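Local coordinates for protein transcriptional regulator, TetR family (Agrobacterium tumefaciens, PDB 2G7S) that probably binds operator DNA as a dimer and represses transcription until a small ligand releases it, as many TetR-family regulators do, at residues L131-T136 against T153-A158; L82-A87 against T136-R141. One frame throughout, in Å; residues are numbered along the deposited sequence.

Contact 1 (L131-T136 against T153-A158); sequences LSDWLT and TARANA
Arg155 reaches across from the start of helix 154-173 and meets Asp133 and Ser132 on helix 118-144. The charged part is an end-on grip. NH1 and NH2 of Arg155 both bond to OD1 of Asp133, each at 2.9 Å, in a salt bridge. NH1 comes to the anti lone pair of that oxygen, whereas NH2 meets it from above the carboxylate plane. The carboxylate and guanidinium planes are 62° apart. NH1 also donates to Ser132 OG at 2.9 Å. All three bonds lie close to the guanidinium plane. Ser132 OG is bonded to Glu159 as well, so a second acid stands behind the serine.

The arginine gets there by folding its chain. CG is anti to the backbone N, and bends at chi2 and chi3 bring the guanidinium back over Thr136. The threonine lies over one face of the group, and its OG1 is 3.4 Å from Arg155 CD. That hydroxyl donates to Ser132 O at 2.7 Å, from above the carbonyl plane. Ser132 O also takes the helix bond from Thr136 N, so it accepts twice.

The alanine packing is compact. Ala158 CB meets Leu135 CB at 3.8 Å. It also makes a van der Waals touch with Thr136 OG1 at 3.2 Å, and Ala154 CB makes another with Thr136 O. These alanines help the segment axes approach to 8.3 Å, at an angle of 125°. Thr153 is the N-cap of helix 154-173, its OG1 accepting from Ala156 N.

The contact joins two helices of the C-terminal domain. Close alanine packing thus lies beside an exposed ion pair, and the bonds to Asp133 and Ser132 together restrain the rotation of the guanidinium.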
loop_
_atom_site.group_PDB
_atom_site.type_symbol
_atom_site.label_atom_id
_atom_site.label_comp_id
_atom_site.label_asym_id
_atom_site.label_seq_id
_atom_site.Cartn_x
_atom_site.Cartn_y
_atom_site.Cartn_z
ATOM N N LEU A 131 -7.042 10.882 -9.356
ATOM C CA LEU A 131 -7.124 11.322 -7.973
ATOM C C LEU A 131 -6.074 12.390 -7.693
ATOM O O LEU A 131 -6.391 13.405 -7.050
ATOM C CB LEU A 131 -6.962 10.101 -7.047
ATOM C CG LEU A 131 -6.921 10.461 -5.544
ATOM C CD1 LEU A 131 -8.188 11.177 -5.072
ATOM C CD2 LEU A 131 -6.779 9.178 -4.745
ATOM N N SER A 132 -4.846 12.213 -8.177
ATOM C CA SER A 132 -3.824 13.248 -7.989
ATOM C C SER A 132 -4.280 14.558 -8.649
ATOM O O SER A 132 -4.113 15.653 -8.068
ATOM C CB SER A 132 -2.501 12.785 -8.612
ATOM O OG SER A 132 -1.538 13.817 -8.380
ATOM N N ASP A 133 -4.885 14.489 -9.846
ATOM C CA ASP A 133 -5.342 15.692 -10.506
ATOM C C ASP A 133 -6.412 16.383 -9.645
ATOM O O ASP A 133 -6.447 17.648 -9.618
ATOM C CB ASP A 133 -5.937 15.356 -11.881
ATOM C CG ASP A 133 -4.903 14.974 -12.936
ATOM O OD1 ASP A 133 -3.685 15.070 -12.696
ATOM O OD2 ASP A 133 -5.387 14.567 -14.024
ATOM N N TRP A 134 -7.359 15.599 -9.138
ATOM C CA TRP A 134 -8.420 16.212 -8.317
ATOM C C TRP A 134 -7.851 16.881 -7.094
ATOM O O TRP A 134 -8.196 18.040 -6.779
ATOM C CB TRP A 134 -9.481 15.146 -7.916
ATOM C CG TRP A 134 -10.611 15.759 -7.120
ATOM C CD1 TRP A 134 -11.643 16.501 -7.664
ATOM C CD2 TRP A 134 -10.848 15.720 -5.698
ATOM N NE1 TRP A 134 -12.476 16.944 -6.661
ATOM C CE2 TRP A 134 -12.019 16.472 -5.450
ATOM C CE3 TRP A 134 -10.201 15.141 -4.623
ATOM C CZ2 TRP A 134 -12.567 16.614 -4.166
ATOM C CZ3 TRP A 134 -10.768 15.298 -3.325
ATOM C CH2 TRP A 134 -11.912 16.057 -3.133
ATOM N N LEU A 135 -7.026 16.168 -6.350
ATOM C CA LEU A 135 -6.441 16.760 -5.130
ATOM C C LEU A 135 -5.625 18.019 -5.490
ATOM O O LEU A 135 -5.607 18.991 -4.732
ATOM C CB LEU A 135 -5.514 15.708 -4.453
ATOM C CG LEU A 135 -6.267 14.532 -3.842
ATOM C CD1 LEU A 135 -5.236 13.462 -3.509
ATOM C CD2 LEU A 135 -7.032 14.963 -2.549
ATOM N N THR A 136 -4.908 17.967 -6.601
ATOM C CA THR A 136 -4.097 19.121 -7.012
ATOM C C THR A 136 -5.010 20.321 -7.229
ATOM O O THR A 136 -4.710 21.428 -6.782
ATOM C CB THR A 136 -3.298 18.798 -8.331
ATOM O OG1 THR A 136 -2.348 17.761 -8.060
ATOM C CG2 THR A 136 -2.549 20.050 -8.885
ATOM N N THR A 153 4.739 22.854 -4.441
ATOM C CA THR A 153 3.609 23.104 -5.332
ATOM C C THR A 153 2.355 22.358 -4.900
ATOM O O THR A 153 2.402 21.385 -4.118
ATOM C CB THR A 153 3.972 22.590 -6.726
ATOM O OG1 THR A 153 4.178 21.197 -6.679
ATOM C CG2 THR A 153 5.266 23.310 -7.254
ATOM N N ALA A 154 1.227 22.751 -5.469
ATOM C CA ALA A 154 -0.010 22.015 -5.196
ATOM C C ALA A 154 0.125 20.568 -5.647
ATOM O O ALA A 154 -0.304 19.666 -4.906
ATOM C CB ALA A 154 -1.171 22.667 -5.924
ATOM N N ARG A 155 0.693 20.327 -6.835
ATOM C CA ARG A 155 0.827 18.897 -7.272
ATOM C C ARG A 155 1.705 18.102 -6.314
ATOM O O ARG A 155 1.388 16.944 -5.967
ATOM C CB ARG A 155 1.462 18.854 -8.669
ATOM C CG ARG A 155 1.824 17.449 -9.150
ATOM C CD ARG A 155 0.589 16.653 -9.417
ATOM N NE ARG A 155 -0.013 17.107 -10.674
ATOM C CZ ARG A 155 -1.098 16.545 -11.246
ATOM N NH1 ARG A 155 -1.765 15.540 -10.639
ATOM N NH2 ARG A 155 -1.522 16.979 -12.427
ATOM N N ALA A 156 2.823 18.687 -5.843
ATOM C CA ALA A 156 3.665 17.900 -4.930
ATOM C C ALA A 156 2.934 17.596 -3.627
ATOM O O ALA A 156 3.035 16.477 -3.068
ATOM C CB ALA A 156 4.965 18.667 -4.591
ATOM N N ASN A 157 2.135 18.557 -3.160
ATOM C CA ASN A 157 1.329 18.295 -1.960
ATOM C C ASN A 157 0.220 17.280 -2.221
ATOM O O ASN A 157 -0.116 16.498 -1.308
ATOM C CB ASN A 157 0.772 19.594 -1.418
ATOM C CG ASN A 157 1.830 20.328 -0.593
ATOM O OD1 ASN A 157 1.983 20.064 0.596
ATOM N ND2 ASN A 157 2.589 21.228 -1.254
ATOM N N ALA A 158 -0.377 17.319 -3.398
ATOM C CA ALA A 158 -1.385 16.295 -3.747
ATOM C C ALA A 158 -0.772 14.889 -3.725
ATOM O O ALA A 158 -1.391 13.927 -3.272
ATOM C CB ALA A 158 -1.913 16.568 -5.173
#

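Contact 2 (L82-A87 against T136-R141); sequences LEQLRA and TAVLER
Leu85 overlaps Val138, the two side chains sliding past each other in opposite directions. Leu85 CG lies 3.6 Å from Val138 CG1, and its CD2 touches the same methyl at 3.7 Å. Val138 CG1 is anti to its backbone N, which turns this branch to the leucine. The other leucine methyl, CD1, meets Leu139 CD2 at 3.9 Å, with the side chains nearly at right angles. Leu189 of helix 180-192 also touches Leu85.

One polar bond lies beside this patch. Arg141 NH2 donates to Gln84 OE1 at 2.7 Å, with an N-H...O angle of 152°. The oxygen is in the guanidinium plane, but the donor is tilted 22° from the plane of the amide carbonyl. Gln84 extends beyond CG and crosses Val138 at a slant, its OE1 near both methyls, 3.7 Å from Val138 CG1. Its NE2 donates to Ile78 O, which helps set which end of the amide faces the arginine.

The segments run roughly antiparallel, 145° apart, with axes 9.6 Å apart at closest approach. The contact, between two helices of the C-terminal domain, is thus apolar at its core, Leu85 against Val138 and Leu139, with a glutamine amide at its border bonded at both its oxygen and its nitrogen.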
loop_
_atom_site.group_PDB
_atom_site.type_symbol
_atom_site.label_atom_id
_atom_site.label_comp_id
_atom_site.label_asym_id
_atom_site.label_seq_id
_atom_site.Cartn_x
_atom_site.Cartn_y
_atom_site.Cartn_z
ATOM N N LEU A 82 -10.636 23.437 1.731
ATOM C CA LEU A 82 -10.125 22.691 2.897
ATOM C C LEU A 82 -11.218 21.707 3.373
ATOM O O LEU A 82 -10.932 20.561 3.745
ATOM C CB LEU A 82 -9.777 23.665 4.042
ATOM C CG LEU A 82 -9.438 23.019 5.404
ATOM C CD1 LEU A 82 -8.132 22.308 5.227
ATOM C CD2 LEU A 82 -9.435 24.120 6.507
ATOM N N GLU A 83 -12.473 22.155 3.353
ATOM C CA GLU A 83 -13.562 21.284 3.789
ATOM C C GLU A 83 -13.817 20.193 2.768
ATOM O O GLU A 83 -14.301 19.111 3.162
ATOM C CB GLU A 83 -14.820 22.142 4.061
ATOM C CG GLU A 83 -14.549 23.105 5.237
ATOM C CD GLU A 83 -14.190 22.421 6.530
ATOM O OE1 GLU A 83 -14.741 21.331 6.812
ATOM O OE2 GLU A 83 -13.319 22.947 7.249
ATOM N N GLN A 84 -13.475 20.381 1.506
ATOM C CA GLN A 84 -13.566 19.256 0.540
ATOM C C GLN A 84 -12.536 18.178 0.905
ATOM O O GLN A 84 -12.888 16.976 0.900
ATOM C CB GLN A 84 -13.259 19.788 -0.894
ATOM C CG GLN A 84 -14.422 20.733 -1.380
ATOM C CD GLN A 84 -14.045 21.492 -2.651
ATOM O OE1 GLN A 84 -12.916 21.411 -3.165
ATOM N NE2 GLN A 84 -15.004 22.223 -3.172
ATOM N N LEU A 85 -11.306 18.588 1.256
ATOM C CA LEU A 85 -10.316 17.571 1.662
ATOM C C LEU A 85 -10.782 16.899 2.971
ATOM O O LEU A 85 -10.614 15.659 3.108
ATOM C CB LEU A 85 -8.943 18.179 1.870
ATOM C CG LEU A 85 -8.396 18.870 0.632
ATOM C CD1 LEU A 85 -7.108 19.606 1.043
ATOM C CD2 LEU A 85 -8.083 17.805 -0.428
ATOM N N ARG A 86 -11.331 17.674 3.895
ATOM C CA ARG A 86 -11.736 17.058 5.167
ATOM C C ARG A 86 -12.882 16.055 4.903
ATOM O O ARG A 86 -12.959 14.956 5.534
ATOM C CB ARG A 86 -12.287 18.141 6.123
ATOM C CG ARG A 86 -12.436 17.620 7.604
ATOM C CD ARG A 86 -13.203 18.632 8.525
ATOM N NE ARG A 86 -12.666 19.976 8.340
ATOM C CZ ARG A 86 -11.529 20.394 8.877
ATOM N NH1 ARG A 86 -10.852 19.576 9.709
ATOM N NH2 ARG A 86 -11.042 21.633 8.607
ATOM N N ALA A 87 -13.794 16.394 3.979
ATOM C CA ALA A 87 -14.907 15.479 3.698
ATOM C C ALA A 87 -14.420 14.221 2.982
ATOM O O ALA A 87 -14.976 13.131 3.181
ATOM C CB ALA A 87 -15.989 16.178 2.824
ATOM N N THR A 136 -4.908 17.967 -6.601
ATOM C CA THR A 136 -4.097 19.121 -7.012
ATOM C C THR A 136 -5.010 20.321 -7.229
ATOM O O THR A 136 -4.710 21.428 -6.782
ATOM C CB THR A 136 -3.298 18.798 -8.331
ATOM O OG1 THR A 136 -2.348 17.761 -8.060
ATOM C CG2 THR A 136 -2.549 20.050 -8.885
ATOM N N ALA A 137 -6.124 20.102 -7.937
ATOM C CA ALA A 137 -7.063 21.205 -8.192
ATOM C C ALA A 137 -7.689 21.728 -6.891
ATOM O O ALA A 137 -7.861 22.963 -6.764
ATOM C CB ALA A 137 -8.096 20.794 -9.209
ATOM N N VAL A 138 -8.031 20.861 -5.937
ATOM C CA VAL A 138 -8.591 21.321 -4.676
ATOM C C VAL A 138 -7.529 22.161 -3.963
ATOM O O VAL A 138 -7.849 23.276 -3.437
ATOM C CB VAL A 138 -8.948 20.134 -3.773
ATOM C CG1 VAL A 138 -9.375 20.622 -2.358
ATOM C CG2 VAL A 138 -10.067 19.319 -4.464
ATOM N N LEU A 139 -6.268 21.679 -3.906
ATOM C CA LEU A 139 -5.243 22.464 -3.219
ATOM C C LEU A 139 -5.032 23.851 -3.912
ATOM O O LEU A 139 -4.832 24.866 -3.243
ATOM C CB LEU A 139 -3.932 21.647 -3.169
ATOM C CG LEU A 139 -4.060 20.440 -2.214
ATOM C CD1 LEU A 139 -2.935 19.515 -2.533
ATOM C CD2 LEU A 139 -3.938 20.889 -0.757
ATOM N N GLU A 140 -5.050 23.826 -5.240
ATOM C CA GLU A 140 -4.845 25.093 -5.980
ATOM C C GLU A 140 -5.968 26.062 -5.624
ATOM O O GLU A 140 -5.697 27.270 -5.441
ATOM C CB GLU A 140 -4.851 24.837 -7.489
ATOM C CG GLU A 140 -3.575 24.198 -7.950
ATOM C CD GLU A 140 -3.684 23.661 -9.387
ATOM O OE1 GLU A 140 -4.793 23.258 -9.828
ATOM O OE2 GLU A 140 -2.612 23.657 -10.083
ATOM N N ARG A 141 -7.237 25.590 -5.605
ATOM C CA ARG A 141 -8.367 26.489 -5.243
ATOM C C ARG A 141 -8.164 26.975 -3.829
ATOM O O ARG A 141 -8.510 28.123 -3.479
ATOM C CB ARG A 141 -9.665 25.771 -5.361
ATOM C CG ARG A 141 -9.988 25.467 -6.854
ATOM C CD ARG A 141 -11.478 25.046 -7.007
ATOM N NE ARG A 141 -11.853 23.918 -6.177
ATOM C CZ ARG A 141 -11.736 22.624 -6.595
ATOM N NH1 ARG A 141 -11.245 22.300 -7.818
ATOM N NH2 ARG A 141 -12.127 21.641 -5.779
#

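Both contacts use helix 118-144, and their centres are 9 Å apart. Contact 1 joins it to helix 154-173, and contact 2 to helix 81-98. The two segments of helix 118-144 meet at Thr136, which touches its partner only in contact 1. Along the chain the order is 82-87, 131-136, 136-141, 153-158, so their segments alternate. They also touch directly: Leu135 CD2 packs on Leu85 CD2, and Leu139 CD1 packs on Ala158 N and Ala154 O. Helix 118-144 thus sits between two neighbours in the all-helical C-terminal domain. In TetR-family proteins this domain generally serves ligand binding and dimerisation. No residue of the other subunit touches either contact, so both are contacts within one chain.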